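Long-range contact in N-terminal acetyltransferase B complex subunit MDM20 (Candida albicans, PDB 5K04), which is the non-catalytic subunit of the NatB complex, which acetylates protein N-termini, and probably serves as the helical scaffold of its catalytic partner: residues L666-K677 against L691-F702. Residues are numbered along the deposited sequence; the frame is centred on the assembly and turned at random.
Sequences LTNLVEFIKIVK and LVNLVKPFGKEF
Ile673 packs alongside Val695 and reaches the ring of Phe698, joining the two arms of an antiparallel helical hairpin in the largely helical fold of this subunit. The N-to-C directions of 666-677 and 691-695 differ by 147°, and their axes approach to 10.0 Å; a type I turn from Val695 to Phe698 breaks the second arm before helix 698-702 resumes it. The two branches of Ile673 divide the work. The CG2 methyl, anti to the backbone N, lies 3.7 Å from Val695 CG2, while CG1 carries CD1 to the edge of the Phe698 ring, near its plane. Val695 CA of the same segment as Phe698 sits over the centre of one face, 3.8 Å above the ring plane. Toward Phe702 the packing passes to leucines: Leu669 CD2 approaches Phe702 CZ at 4.0 Å, and Leu666 CD1 meets Phe702 CD2 on the same ring. Leu649 and Thr646 of helix 646-649 also touch this cluster. At the other end Val676 CG1 touches both Leu691 CB and Val692 CG2. The extended chain of Lys677 lays CE 4.2 Å from Val695 CG2 and brings NZ 4.5 Å from Lys696 NZ, like charges that probably repel unless solvent or counterions screen them.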
ATOM      1  N   LEU A 666       7.281 -27.162  -8.901  1.00 35.46           N
ATOM      2  CA  LEU A 666       6.803 -27.836 -10.098  1.00 41.66           C
ATOM      3  C   LEU A 666       6.266 -26.824 -11.106  1.00 45.68           C
ATOM      4  O   LEU A 666       6.502 -26.958 -12.316  1.00 33.39           O
ATOM      5  CB  LEU A 666       5.742 -28.859  -9.699  1.00 42.65           C
ATOM      6  CG  LEU A 666       5.466 -30.080 -10.572  1.00 56.64           C
ATOM      7  CD1 LEU A 666       6.761 -30.708 -11.051  1.00 54.45           C
ATOM      8  CD2 LEU A 666       4.651 -31.081  -9.775  1.00 56.71           C
ATOM      9  N   THR A 667       5.569 -25.790 -10.612  1.00 48.98           N
ATOM     10  CA  THR A 667       5.094 -24.711 -11.473  1.00 42.90           C
ATOM     11  C   THR A 667       6.269 -24.010 -12.141  1.00 40.72           C
ATOM     12  O   THR A 667       6.205 -23.666 -13.327  1.00 31.42           O
ATOM     13  CB  THR A 667       4.249 -23.719 -10.655  1.00 36.20           C
ATOM     14  OG1 THR A 667       3.119 -24.385 -10.075  1.00 27.02           O
ATOM     15  CG2 THR A 667       3.730 -22.603 -11.508  1.00 40.76           C
ATOM     16  N   ASN A 668       7.371 -23.837 -11.408  1.00 41.21           N
ATOM     17  CA  ASN A 668       8.535 -23.169 -11.978  1.00 40.41           C
ATOM     18  C   ASN A 668       9.249 -24.069 -12.968  1.00 40.75           C
ATOM     19  O   ASN A 668       9.759 -23.592 -13.992  1.00 36.19           O
ATOM     20  CB  ASN A 668       9.483 -22.728 -10.868  1.00 37.99           C
ATOM     21  CG  ASN A 668       9.032 -21.438 -10.199  1.00 39.47           C
ATOM     22  OD1 ASN A 668       8.333 -20.613 -10.804  1.00 24.89           O
ATOM     23  ND2 ASN A 668       9.441 -21.255  -8.947  1.00 40.37           N
ATOM     24  N   LEU A 669       9.284 -25.375 -12.683  1.00 44.79           N
ATOM     25  CA  LEU A 669       9.807 -26.325 -13.656  1.00 44.10           C
ATOM     26  C   LEU A 669       8.989 -26.305 -14.944  1.00 39.53           C
ATOM     27  O   LEU A 669       9.559 -26.325 -16.043  1.00 28.97           O
ATOM     28  CB  LEU A 669       9.835 -27.742 -13.077  1.00 47.73           C
ATOM     29  CG  LEU A 669      10.414 -28.759 -14.080  1.00 46.49           C
ATOM     30  CD1 LEU A 669      11.867 -28.393 -14.434  1.00 40.99           C
ATOM     31  CD2 LEU A 669      10.341 -30.184 -13.572  1.00 39.47           C
ATOM     32  N   VAL A 670       7.653 -26.277 -14.833  1.00 45.19           N
ATOM     33  CA  VAL A 670       6.811 -26.285 -16.034  1.00 45.18           C
ATOM     34  C   VAL A 670       7.091 -25.049 -16.874  1.00 44.02           C
ATOM     35  O   VAL A 670       7.233 -25.131 -18.101  1.00 31.05           O
ATOM     36  CB  VAL A 670       5.312 -26.373 -15.663  1.00 43.12           C
ATOM     37  CG1 VAL A 670       4.447 -26.119 -16.882  1.00 46.88           C
ATOM     38  CG2 VAL A 670       4.958 -27.720 -15.103  1.00 37.71           C
ATOM     39  N   GLU A 671       7.174 -23.884 -16.211  1.00 46.19           N
ATOM     40  CA  GLU A 671       7.443 -22.628 -16.900  1.00 42.19           C
ATOM     41  C   GLU A 671       8.806 -22.669 -17.579  1.00 41.29           C
ATOM     42  O   GLU A 671       8.960 -22.227 -18.727  1.00 28.32           O
ATOM     43  CB  GLU A 671       7.354 -21.472 -15.900  1.00 38.08           C
ATOM     44  CG  GLU A 671       7.780 -20.102 -16.414  1.00 39.39           C
ATOM     45  CD  GLU A 671       7.791 -19.027 -15.307  1.00 38.70           C
ATOM     46  OE1 GLU A 671       8.228 -19.322 -14.177  1.00 26.57           O
ATOM     47  OE2 GLU A 671       7.365 -17.882 -15.585  1.00 31.46           O
ATOM     48  N   PHE A 672       9.805 -23.222 -16.883  1.00 43.67           N
ATOM     49  CA  PHE A 672      11.143 -23.332 -17.451  1.00 36.00           C
ATOM     50  C   PHE A 672      11.139 -24.185 -18.718  1.00 39.52           C
ATOM     51  O   PHE A 672      11.844 -23.878 -19.686  1.00 31.85           O
ATOM     52  CB  PHE A 672      12.103 -23.903 -16.408  1.00 29.48           C
ATOM     53  CG  PHE A 672      13.449 -24.290 -16.967  1.00 41.64           C
ATOM     54  CD1 PHE A 672      13.669 -25.570 -17.490  1.00 46.65           C
ATOM     55  CD2 PHE A 672      14.501 -23.384 -16.964  1.00 36.82           C
ATOM     56  CE1 PHE A 672      14.906 -25.929 -17.998  1.00 43.25           C
ATOM     57  CE2 PHE A 672      15.745 -23.738 -17.478  1.00 37.01           C
ATOM     58  CZ  PHE A 672      15.946 -25.011 -17.998  1.00 38.65           C
ATOM     59  N   ILE A 673      10.357 -25.265 -18.729  1.00 51.65           N
ATOM     60  CA  ILE A 673      10.310 -26.128 -19.908  1.00 49.31           C
ATOM     61  C   ILE A 673       9.583 -25.432 -21.048  1.00 41.97           C
ATOM     62  O   ILE A 673       9.961 -25.571 -22.216  1.00 34.48           O
ATOM     63  CB  ILE A 673       9.655 -27.470 -19.550  1.00 47.81           C
ATOM     64  CG1 ILE A 673      10.519 -28.206 -18.538  1.00 49.60           C
ATOM     65  CG2 ILE A 673       9.467 -28.326 -20.796  1.00 55.02           C
ATOM     66  CD1 ILE A 673       9.797 -29.336 -17.888  1.00 58.85           C
ATOM     67  N   LYS A 674       8.530 -24.671 -20.729  1.00 43.37           N
ATOM     68  CA  LYS A 674       7.866 -23.887 -21.765  1.00 45.87           C
ATOM     69  C   LYS A 674       8.841 -22.908 -22.413  1.00 43.90           C
ATOM     70  O   LYS A 674       8.817 -22.709 -23.631  1.00 43.68           O
ATOM     71  CB  LYS A 674       6.667 -23.132 -21.180  1.00 44.45           C
ATOM     72  CG  LYS A 674       5.548 -23.993 -20.611  1.00 50.32           C
ATOM     73  CD  LYS A 674       4.880 -24.832 -21.674  1.00 54.45           C
ATOM     74  CE  LYS A 674       3.689 -25.573 -21.097  1.00 58.66           C
ATOM     75  NZ  LYS A 674       2.998 -26.387 -22.143  1.00 68.89           N
ATOM     76  N   ILE A 675       9.707 -22.291 -21.603  1.00 47.34           N
ATOM     77  CA  ILE A 675      10.686 -21.338 -22.118  1.00 50.23           C
ATOM     78  C   ILE A 675      11.768 -22.055 -22.930  1.00 47.50           C
ATOM     79  O   ILE A 675      12.218 -21.556 -23.971  1.00 37.37           O
ATOM     80  CB  ILE A 675      11.260 -20.525 -20.941  1.00 50.17           C
ATOM     81  CG1 ILE A 675      10.162 -19.635 -20.347  1.00 47.45           C
ATOM     82  CG2 ILE A 675      12.472 -19.680 -21.345  1.00 38.93           C
ATOM     83  CD1 ILE A 675      10.564 -18.968 -19.046  1.00 43.65           C
ATOM     84  N   VAL A 676      12.184 -23.247 -22.486  1.00 51.20           N
ATOM     85  CA  VAL A 676      13.075 -24.075 -23.301  1.00 54.43           C
ATOM     86  C   VAL A 676      12.485 -24.276 -24.695  1.00 53.18           C
ATOM     87  O   VAL A 676      13.176 -24.138 -25.713  1.00 41.85           O
ATOM     88  CB  VAL A 676      13.344 -25.424 -22.606  1.00 51.77           C
ATOM     89  CG1 VAL A 676      13.929 -26.430 -23.591  1.00 44.93           C
ATOM     90  CG2 VAL A 676      14.277 -25.250 -21.407  1.00 45.77           C
ATOM     91  N   LYS A 677      11.187 -24.600 -24.758  1.00 54.09           N
ATOM     92  CA  LYS A 677      10.553 -24.854 -26.048  1.00 51.77           C
ATOM     93  C   LYS A 677      10.439 -23.579 -26.868  1.00 50.91           C
ATOM     94  O   LYS A 677      10.639 -23.601 -28.087  1.00 44.62           O
ATOM     95  CB  LYS A 677       9.180 -25.498 -25.843  1.00 42.31           C
ATOM     96  CG  LYS A 677       9.294 -26.892 -25.241  1.00 56.99           C
ATOM     97  CD  LYS A 677       7.952 -27.552 -24.973  1.00 60.67           C
ATOM     98  CE  LYS A 677       8.175 -28.979 -24.502  1.00 66.89           C
ATOM     99  NZ  LYS A 677       6.896 -29.690 -24.237  1.00 72.26           N
ATOM    100  N   LEU A 691      17.783 -30.583 -25.694  1.00 48.65           N
ATOM    101  CA  LEU A 691      17.103 -30.207 -24.457  1.00 49.50           C
ATOM    102  C   LEU A 691      15.598 -30.414 -24.582  1.00 49.61           C
ATOM    103  O   LEU A 691      14.951 -30.888 -23.640  1.00 36.38           O
ATOM    104  CB  LEU A 691      17.410 -28.758 -24.084  1.00 45.17           C
ATOM    105  CG  LEU A 691      18.876 -28.372 -23.901  1.00 45.16           C
ATOM    106  CD1 LEU A 691      19.004 -26.914 -23.419  1.00 41.15           C
ATOM    107  CD2 LEU A 691      19.558 -29.345 -22.957  1.00 44.38           C
ATOM    108  N   VAL A 692      15.023 -30.065 -25.741  1.00 54.26           N
ATOM    109  CA  VAL A 692      13.615 -30.372 -25.983  1.00 52.99           C
ATOM    110  C   VAL A 692      13.377 -31.868 -25.847  1.00 51.95           C
ATOM    111  O   VAL A 692      12.370 -32.305 -25.276  1.00 37.80           O
ATOM    112  CB  VAL A 692      13.176 -29.841 -27.363  1.00 51.36           C
ATOM    113  CG1 VAL A 692      11.794 -30.378 -27.744  1.00 38.33           C
ATOM    114  CG2 VAL A 692      13.169 -28.320 -27.367  1.00 46.55           C
ATOM    115  N   ASN A 693      14.325 -32.678 -26.334  1.00 56.92           N
ATOM    116  CA  ASN A 693      14.200 -34.127 -26.213  1.00 58.31           C
ATOM    117  C   ASN A 693      14.312 -34.577 -24.763  1.00 52.63           C
ATOM    118  O   ASN A 693      13.585 -35.478 -24.330  1.00 43.59           O
ATOM    119  CB  ASN A 693      15.259 -34.829 -27.063  1.00 56.47           C
ATOM    120  CG  ASN A 693      14.874 -34.901 -28.533  1.00 67.34           C
ATOM    121  OD1 ASN A 693      13.687 -34.917 -28.891  1.00 57.68           O
ATOM    122  ND2 ASN A 693      15.887 -34.949 -29.399  1.00 79.73           N
ATOM    123  N   LEU A 694      15.226 -33.963 -24.006  1.00 60.84           N
ATOM    124  CA  LEU A 694      15.459 -34.378 -22.628  1.00 57.14           C
ATOM    125  C   LEU A 694      14.252 -34.113 -21.738  1.00 50.60           C
ATOM    126  O   LEU A 694      13.999 -34.878 -20.798  1.00 41.98           O
ATOM    127  CB  LEU A 694      16.682 -33.661 -22.068  1.00 56.82           C
ATOM    128  CG  LEU A 694      18.049 -34.217 -22.449  1.00 55.16           C
ATOM    129  CD1 LEU A 694      19.147 -33.430 -21.761  1.00 45.38           C
ATOM    130  CD2 LEU A 694      18.123 -35.675 -22.059  1.00 54.73           C
ATOM    131  N   VAL A 695      13.509 -33.030 -22.003  1.00 50.45           N
ATOM    132  CA  VAL A 695      12.357 -32.685 -21.168  1.00 51.67           C
ATOM    133  C   VAL A 695      11.123 -33.506 -21.499  1.00 49.80           C
ATOM    134  O   VAL A 695      10.189 -33.544 -20.691  1.00 33.39           O
ATOM    135  CB  VAL A 695      12.018 -31.187 -21.274  1.00 51.64           C
ATOM    136  CG1 VAL A 695      13.246 -30.321 -20.932  1.00 46.33           C
ATOM    137  CG2 VAL A 695      11.475 -30.851 -22.647  1.00 51.10           C
ATOM    138  N   LYS A 696      11.116 -34.191 -22.650  1.00 58.58           N
ATOM    139  CA  LYS A 696       9.971 -34.993 -23.083  1.00 59.21           C
ATOM    140  C   LYS A 696       9.453 -35.988 -22.042  1.00 50.61           C
ATOM    141  O   LYS A 696       8.228 -36.062 -21.857  1.00 40.36           O
ATOM    142  CB  LYS A 696      10.332 -35.711 -24.392  1.00 70.06           C
ATOM    143  CG  LYS A 696       9.877 -34.980 -25.642  1.00 81.09           C
ATOM    144  CD  LYS A 696       8.397 -34.621 -25.525  1.00 94.02           C
ATOM    145  CE  LYS A 696       7.877 -33.857 -26.742  1.00 98.53           C
ATOM    146  NZ  LYS A 696       6.439 -33.479 -26.576  1.00 96.86           N
ATOM    147  N   PRO A 697      10.285 -36.779 -21.352  1.00 57.31           N
ATOM    148  CA  PRO A 697       9.737 -37.787 -20.431  1.00 59.63           C
ATOM    149  C   PRO A 697       9.401 -37.275 -19.036  1.00 56.21           C
ATOM    150  O   PRO A 697       8.971 -38.078 -18.197  1.00 47.30           O
ATOM    151  CB  PRO A 697      10.860 -38.830 -20.364  1.00 55.20           C
ATOM    152  CG  PRO A 697      12.097 -38.026 -20.530  1.00 52.11           C
ATOM    153  CD  PRO A 697      11.748 -36.928 -21.503  1.00 50.85           C
ATOM    154  N   PHE A 698       9.581 -35.975 -18.768  1.00 51.78           N
ATOM    155  CA  PHE A 698       9.368 -35.446 -17.421  1.00 46.44           C
ATOM    156  C   PHE A 698       7.960 -35.750 -16.926  1.00 43.61           C
ATOM    157  O   PHE A 698       7.769 -36.189 -15.785  1.00 33.65           O
ATOM    158  CB  PHE A 698       9.613 -33.930 -17.394  1.00 44.81           C
ATOM    159  CG  PHE A 698      11.070 -33.540 -17.417  1.00 45.59           C
ATOM    160  CD1 PHE A 698      12.070 -34.498 -17.491  1.00 45.29           C
ATOM    161  CD2 PHE A 698      11.438 -32.214 -17.362  1.00 47.44           C
ATOM    162  CE1 PHE A 698      13.401 -34.126 -17.500  1.00 46.90           C
ATOM    163  CE2 PHE A 698      12.761 -31.839 -17.372  1.00 47.78           C
ATOM    164  CZ  PHE A 698      13.739 -32.795 -17.438  1.00 48.98           C
ATOM    165  N   GLY A 699       6.957 -35.493 -17.769  1.00 50.24           N
ATOM    166  CA  GLY A 699       5.579 -35.680 -17.342  1.00 45.33           C
ATOM    167  C   GLY A 699       5.302 -37.114 -16.940  1.00 49.57           C
ATOM    168  O   GLY A 699       4.756 -37.374 -15.865  1.00 40.05           O
ATOM    169  N   LYS A 700       5.708 -38.065 -17.789  1.00 51.32           N
ATOM    170  CA  LYS A 700       5.596 -39.473 -17.422  1.00 54.84           C
ATOM    171  C   LYS A 700       6.377 -39.776 -16.147  1.00 51.54           C
ATOM    172  O   LYS A 700       5.875 -40.456 -15.243  1.00 38.99           O
ATOM    173  CB  LYS A 700       6.088 -40.353 -18.571  1.00 60.09           C
ATOM    174  CG  LYS A 700       6.175 -41.822 -18.221  1.00 67.25           C
ATOM    175  CD  LYS A 700       6.643 -42.646 -19.411  1.00 84.88           C
ATOM    176  CE  LYS A 700       6.464 -44.144 -19.157  1.00 97.66           C
ATOM    177  NZ  LYS A 700       6.932 -44.985 -20.308  1.00105.04           N
ATOM    178  N   GLU A 701       7.604 -39.260 -16.049  1.00 59.76           N
ATOM    179  CA  GLU A 701       8.472 -39.647 -14.941  1.00 57.21           C
ATOM    180  C   GLU A 701       7.982 -39.065 -13.615  1.00 49.35           C
ATOM    181  O   GLU A 701       8.089 -39.732 -12.576  1.00 39.46           O
ATOM    182  CB  GLU A 701       9.922 -39.254 -15.261  1.00 49.49           C
ATOM    183  CG  GLU A 701      10.554 -40.198 -16.321  1.00 49.21           C
ATOM    184  CD  GLU A 701      11.852 -39.680 -16.945  1.00 54.77           C
ATOM    185  OE1 GLU A 701      12.265 -38.543 -16.656  1.00 47.99           O
ATOM    186  OE2 GLU A 701      12.471 -40.418 -17.742  1.00 53.22           O
ATOM    187  N   PHE A 702       7.405 -37.855 -13.632  1.00 47.03           N
ATOM    188  CA  PHE A 702       6.901 -37.266 -12.388  1.00 54.42           C
ATOM    189  C   PHE A 702       5.565 -37.887 -11.969  1.00 43.39           C
ATOM    190  O   PHE A 702       5.317 -38.086 -10.774  1.00 32.39           O
ATOM    191  CB  PHE A 702       6.797 -35.730 -12.520  1.00 46.84           C
ATOM    192  CG  PHE A 702       8.098 -35.007 -12.217  1.00 43.56           C
ATOM    193  CD1 PHE A 702       9.091 -34.872 -13.192  1.00 49.56           C
ATOM    194  CD2 PHE A 702       8.349 -34.510 -10.952  1.00 39.89           C
ATOM    195  CE1 PHE A 702      10.310 -34.235 -12.906  1.00 49.62           C
ATOM    196  CE2 PHE A 702       9.563 -33.868 -10.652  1.00 46.89           C
ATOM    197  CZ  PHE A 702      10.544 -33.726 -11.634  1.00 48.53           C
TER